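Local coordinates for protein proline dehydrogenase (Bradyrhizobium japonicum USDA 110, PDB 3HAZ) that probably oxidises proline to glutamate in two steps, binding FAD for the proline dehydrogenase reaction and NAD for the aldehyde dehydrogenase reaction, at residues 228-231 against 232-235; 564-567 against 568-571. One frame throughout, in Å; residues are numbered along the deposited sequence.

Contact 1 (228-231 against 232-235); sequences HALP and DRPG
Arg-233 doubles back along the chain to reach His-228, its NH2 donating to the backbone O of His-228 at 2.8 Å with a fairly straight N-H...O angle of 158°. The acceptor meets the edge of the guanidinium and the donor lies in the carbonyl plane, so the two flat groups engage edge-on. A bend at chi3 (72°) turns the side chain back toward that carbonyl, and Leu-230 crosses it at about a right angle, with CD1 3.6 Å from CB and 3.8 Å from CD of Arg-233. NH2 also donates to Gly-226 O, NH1 bonds His-273 O, and NE makes a weak, long ion pair with Asp-274. With an alanine here, the carbonyls of His-228, Gly-226 and His-273 are likely to lose their guanidinium donor, and the Leu-230 methyl its contact with CD.

His-228 and Asp-232 run side by side in the same direction, the ring and carboxylate planes nearly parallel, 13° apart. Their nearest atoms, ND1 of His-228 and OD2 of Asp-232, stand 3.3 Å apart at an angle too poor for a hydrogen bond. A water joins the same two residues through their backbones, accepting from His-228 N and donating to Asp-232 O.

Between them, Asp-232 N bonds Ala-229 O at 2.8 Å, on a lone pair, round the cis peptide before Pro-231. This is a type VI beta turn, overlapped by an inverse gamma turn centred on Asp-232 and closed by a weak bond from Arg-233 N to Pro-231 O, in the loop from helix 204-223 into strand 235-238 of the proline dehydrogenase barrel.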
ATOM      1  N   HIS A 228      22.973 -61.642  28.396  1.00 39.02           N
ATOM      2  CA  HIS A 228      22.396 -61.756  27.059  1.00 35.50           C
ATOM      3  C   HIS A 228      23.366 -61.312  25.977  1.00 32.71           C
ATOM      4  O   HIS A 228      24.340 -60.616  26.253  1.00 30.87           O
ATOM      5  CB  HIS A 228      21.100 -60.955  26.964  1.00 36.07           C
ATOM      6  CG  HIS A 228      20.081 -61.350  27.985  1.00 49.48           C
ATOM      7  ND1 HIS A 228      19.601 -60.473  28.934  1.00 57.27           N
ATOM      8  CD2 HIS A 228      19.472 -62.535  28.222  1.00 53.49           C
ATOM      9  CE1 HIS A 228      18.725 -61.098  29.702  1.00 62.26           C
ATOM     10  NE2 HIS A 228      18.629 -62.350  29.292  1.00 62.10           N
ATOM     11  N   ALA A 229      23.091 -61.721  24.743  1.00 35.04           N
ATOM     12  CA  ALA A 229      23.911 -61.339  23.603  1.00 36.82           C
ATOM     13  C   ALA A 229      23.464 -59.988  23.055  1.00 29.71           C
ATOM     14  O   ALA A 229      22.368 -59.522  23.362  1.00 28.71           O
ATOM     15  CB  ALA A 229      23.820 -62.400  22.514  1.00 39.90           C
ATOM     16  N   LEU A 230      24.320 -59.358  22.254  1.00 30.00           N
ATOM     17  CA  LEU A 230      23.911 -58.210  21.451  1.00 32.92           C
ATOM     18  C   LEU A 230      22.682 -58.627  20.659  1.00 30.73           C
ATOM     19  O   LEU A 230      22.612 -59.755  20.179  1.00 34.01           O
ATOM     20  CB  LEU A 230      25.029 -57.829  20.485  1.00 34.37           C
ATOM     21  CG  LEU A 230      25.938 -56.623  20.751  1.00 36.05           C
ATOM     22  CD1 LEU A 230      25.904 -56.142  22.192  1.00 28.20           C
ATOM     23  CD2 LEU A 230      27.362 -56.961  20.324  1.00 26.64           C
ATOM     24  N   PRO A 231      21.723 -57.712  20.479  1.00 29.06           N
ATOM     25  CA  PRO A 231      21.812 -56.285  20.789  1.00 30.83           C
ATOM     26  C   PRO A 231      21.427 -55.984  22.229  1.00 31.96           C
ATOM     27  O   PRO A 231      21.383 -54.815  22.613  1.00 27.50           O
ATOM     28  CB  PRO A 231      20.765 -55.665  19.859  1.00 33.83           C
ATOM     29  CG  PRO A 231      19.987 -56.844  19.245  1.00 36.48           C
ATOM     30  CD  PRO A 231      20.388 -58.071  19.987  1.00 34.26           C
ATOM     31  N   ASP A 232      21.153 -57.017  23.015  1.00 28.14           N
ATOM     32  CA  ASP A 232      20.625 -56.809  24.359  1.00 33.41           C
ATOM     33  C   ASP A 232      21.727 -56.634  25.397  1.00 30.79           C
ATOM     34  O   ASP A 232      21.705 -57.268  26.453  1.00 29.95           O
ATOM     35  CB  ASP A 232      19.677 -57.947  24.757  1.00 39.34           C
ATOM     36  CG  ASP A 232      18.792 -57.586  25.939  1.00 45.76           C
ATOM     37  OD1 ASP A 232      18.629 -56.380  26.229  1.00 40.39           O
ATOM     38  OD2 ASP A 232      18.255 -58.513  26.582  1.00 56.14           O
ATOM     39  N   ARG A 233      22.699 -55.786  25.074  1.00 23.39           N
ATOM     40  CA  ARG A 233      23.739 -55.380  26.015  1.00 24.68           C
ATOM     41  C   ARG A 233      23.872 -53.860  25.942  1.00 25.23           C
ATOM     42  O   ARG A 233      23.430 -53.251  24.976  1.00 24.52           O
ATOM     43  CB  ARG A 233      25.072 -56.057  25.682  1.00 27.11           C
ATOM     44  CG  ARG A 233      25.014 -57.581  25.721  1.00 25.42           C
ATOM     45  CD  ARG A 233      26.328 -58.225  25.306  1.00 24.78           C
ATOM     46  NE  ARG A 233      27.380 -58.072  26.311  1.00 29.39           N
ATOM     47  CZ  ARG A 233      27.407 -58.712  27.479  1.00 33.55           C
ATOM     48  NH1 ARG A 233      28.415 -58.519  28.326  1.00 24.07           N
ATOM     49  NH2 ARG A 233      26.424 -59.545  27.806  1.00 29.42           N
ATOM     50  N   PRO A 234      24.475 -53.242  26.965  1.00 28.81           N
ATOM     51  CA  PRO A 234      24.537 -51.777  27.013  1.00 25.08           C
ATOM     52  C   PRO A 234      25.543 -51.197  26.026  1.00 25.32           C
ATOM     53  O   PRO A 234      26.432 -51.901  25.531  1.00 21.70           O
ATOM     54  CB  PRO A 234      25.001 -51.488  28.450  1.00 32.93           C
ATOM     55  CG  PRO A 234      24.872 -52.788  29.192  1.00 28.42           C
ATOM     56  CD  PRO A 234      25.062 -53.854  28.168  1.00 27.17           C
ATOM     57  N   GLY A 235      25.399 -49.906  25.755  1.00 24.55           N
ATOM     58  CA  GLY A 235      26.287 -49.209  24.851  1.00 23.98           C
ATOM     59  C   GLY A 235      26.964 -48.001  25.472  1.00 23.32           C
ATOM     60  O   GLY A 235      26.578 -47.509  26.538  1.00 19.81           O
TER
HETATM   61  O   HOH W   1      22.709 -58.613  28.904  1.00 32.52           O

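Contact 2 (564-567 against 568-571); sequences AGWS and RTPA
The guanidinium of Arg-568 presents an edge to Ala-564 O, which lies 2.9 Å from NH2 and close to the guanidinium plane. Ser-567 OG approaches the same group obliquely. The other flat group, the indole of Trp-566, meets Thr-569 obliquely as well, CE3 passing 3.9 Å from OG1; the ring packs on the loop residues Ile-704, Pro-705 and Ala-708, while its NE1 donates to Leu-674 O.

Arg-568 is stretched out from CG to NE, and a turn at chi4 (76°) brings NH2 round to the carbonyl oxygen from the side. The N-H...O angle is 158°, though the donor sits tilted from the carbonyl plane. Ala-564 O also receives a weak bond from the backbone N of Arg-568, so backbone and side chain of one arginine converge on one oxygen. NE makes a salt bridge with Asp-933 of the second subunit.

Thr-569 divides its two donors between the next two carbonyls. With OG1 beside its own backbone N (chi1 -62°), the hydroxyl donates to Gly-565 O at 2.9 Å. Its backbone N bonds Trp-566 O at 3.0 Å, the donor standing above that carbonyl plane.

Side-chain donors thus meet carbonyls in the last turn of a helix, where regular backbone partners run out. Here the turn joins helix 549-567 to helix 571-587, with Pro-570 at the N-cap of the latter, in the aldehyde dehydrogenase part of the enzyme.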
ATOM      1  N   ALA A 564      40.656  16.146 -12.106  1.00 30.60           N
ATOM      2  CA  ALA A 564      39.556  16.835 -12.795  1.00 27.99           C
ATOM      3  C   ALA A 564      38.610  15.884 -13.535  1.00 32.28           C
ATOM      4  O   ALA A 564      37.390  15.948 -13.367  1.00 30.78           O
ATOM      5  CB  ALA A 564      40.109  17.893 -13.762  1.00 28.35           C
ATOM      6  N   GLY A 565      39.174  15.011 -14.363  1.00 30.10           N
ATOM      7  CA  GLY A 565      38.376  14.047 -15.100  1.00 29.92           C
ATOM      8  C   GLY A 565      37.765  12.932 -14.251  1.00 32.12           C
ATOM      9  O   GLY A 565      36.620  12.530 -14.472  1.00 29.51           O
ATOM     10  N   TRP A 566      38.521  12.411 -13.287  1.00 31.64           N
ATOM     11  CA  TRP A 566      38.001  11.323 -12.460  1.00 26.78           C
ATOM     12  C   TRP A 566      36.858  11.815 -11.588  1.00 23.44           C
ATOM     13  O   TRP A 566      35.812  11.179 -11.503  1.00 28.94           O
ATOM     14  CB  TRP A 566      39.094  10.698 -11.588  1.00 22.05           C
ATOM     15  CG  TRP A 566      38.600   9.546 -10.771  1.00 27.23           C
ATOM     16  CD1 TRP A 566      38.599   9.445  -9.408  1.00 26.92           C
ATOM     17  CD2 TRP A 566      38.012   8.333 -11.262  1.00 23.72           C
ATOM     18  NE1 TRP A 566      38.054   8.243  -9.023  1.00 27.72           N
ATOM     19  CE2 TRP A 566      37.690   7.541 -10.141  1.00 26.00           C
ATOM     20  CE3 TRP A 566      37.732   7.839 -12.540  1.00 26.12           C
ATOM     21  CZ2 TRP A 566      37.105   6.281 -10.259  1.00 23.62           C
ATOM     22  CZ3 TRP A 566      37.149   6.590 -12.657  1.00 24.60           C
ATOM     23  CH2 TRP A 566      36.846   5.822 -11.524  1.00 26.79           C
ATOM     24  N   SER A 567      37.061  12.962 -10.951  1.00 23.42           N
ATOM     25  CA  SER A 567      36.047  13.527 -10.076  1.00 27.20           C
ATOM     26  C   SER A 567      34.736  13.747 -10.826  1.00 25.38           C
ATOM     27  O   SER A 567      33.663  13.666 -10.235  1.00 28.25           O
ATOM     28  CB  SER A 567      36.526  14.851  -9.489  1.00 27.88           C
ATOM     29  OG  SER A 567      36.567  15.850 -10.493  1.00 34.64           O
ATOM     30  N   ARG A 568      34.832  14.032 -12.124  1.00 27.93           N
ATOM     31  CA  ARG A 568      33.654  14.329 -12.933  1.00 25.95           C
ATOM     32  C   ARG A 568      33.101  13.097 -13.650  1.00 30.65           C
ATOM     33  O   ARG A 568      32.079  13.174 -14.339  1.00 31.42           O
ATOM     34  CB  ARG A 568      33.962  15.442 -13.941  1.00 38.05           C
ATOM     35  CG  ARG A 568      34.144  16.806 -13.300  1.00 41.38           C
ATOM     36  CD  ARG A 568      34.753  17.814 -14.269  1.00 48.02           C
ATOM     37  NE  ARG A 568      34.867  19.136 -13.656  1.00 52.70           N
ATOM     38  CZ  ARG A 568      35.791  19.473 -12.759  1.00 49.86           C
ATOM     39  NH1 ARG A 568      35.810  20.699 -12.254  1.00 50.99           N
ATOM     40  NH2 ARG A 568      36.697  18.585 -12.365  1.00 43.49           N
ATOM     41  N   THR A 569      33.777  11.964 -13.498  1.00 26.65           N
ATOM     42  CA  THR A 569      33.223  10.701 -13.976  1.00 29.08           C
ATOM     43  C   THR A 569      31.996  10.312 -13.139  1.00 31.10           C
ATOM     44  O   THR A 569      32.045  10.340 -11.911  1.00 36.26           O
ATOM     45  CB  THR A 569      34.285   9.592 -13.940  1.00 31.94           C
ATOM     46  OG1 THR A 569      35.363   9.950 -14.814  1.00 33.34           O
ATOM     47  CG2 THR A 569      33.692   8.254 -14.379  1.00 24.68           C
ATOM     48  N   PRO A 570      30.878   9.970 -13.802  1.00 31.28           N
ATOM     49  CA  PRO A 570      29.648   9.590 -13.087  1.00 30.90           C
ATOM     50  C   PRO A 570      29.881   8.517 -12.016  1.00 30.34           C
ATOM     51  O   PRO A 570      30.652   7.580 -12.235  1.00 28.78           O
ATOM     52  CB  PRO A 570      28.752   9.042 -14.201  1.00 29.90           C
ATOM     53  CG  PRO A 570      29.210   9.790 -15.440  1.00 35.79           C
ATOM     54  CD  PRO A 570      30.693  10.012 -15.266  1.00 28.85           C
ATOM     55  N   ALA A 571      29.208   8.656 -10.874  1.00 25.64           N
ATOM     56  CA  ALA A 571      29.381   7.732  -9.753  1.00 27.84           C
ATOM     57  C   ALA A 571      29.119   6.274 -10.137  1.00 22.92           C
ATOM     58  O   ALA A 571      29.815   5.367  -9.675  1.00 26.29           O
ATOM     59  CB  ALA A 571      28.502   8.145  -8.577  1.00 25.87           C
TER

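How the contacts relate
The two contacts illustrate one principle in two distant settings: a chain changing direction brings polar side chains back onto carbonyls a few residues earlier. Contact 1 comes first along the chain, in the loop between helix 204-223 and strand 235-238 of the proline dehydrogenase barrel. Contact 2 follows, between helices 549-567 and 571-587 of the aldehyde dehydrogenase section. Their centres are 79 Å apart, their nearest atoms about 64 Å, and they lie on opposite sides of the chain's centre, sharing no helix, strand or sheet. Each therefore shapes a local turn within a different catalytic section, without direct touch. Both are surface features away from the annotated FAD and NAD sites; contact 2 alone touches another subunit.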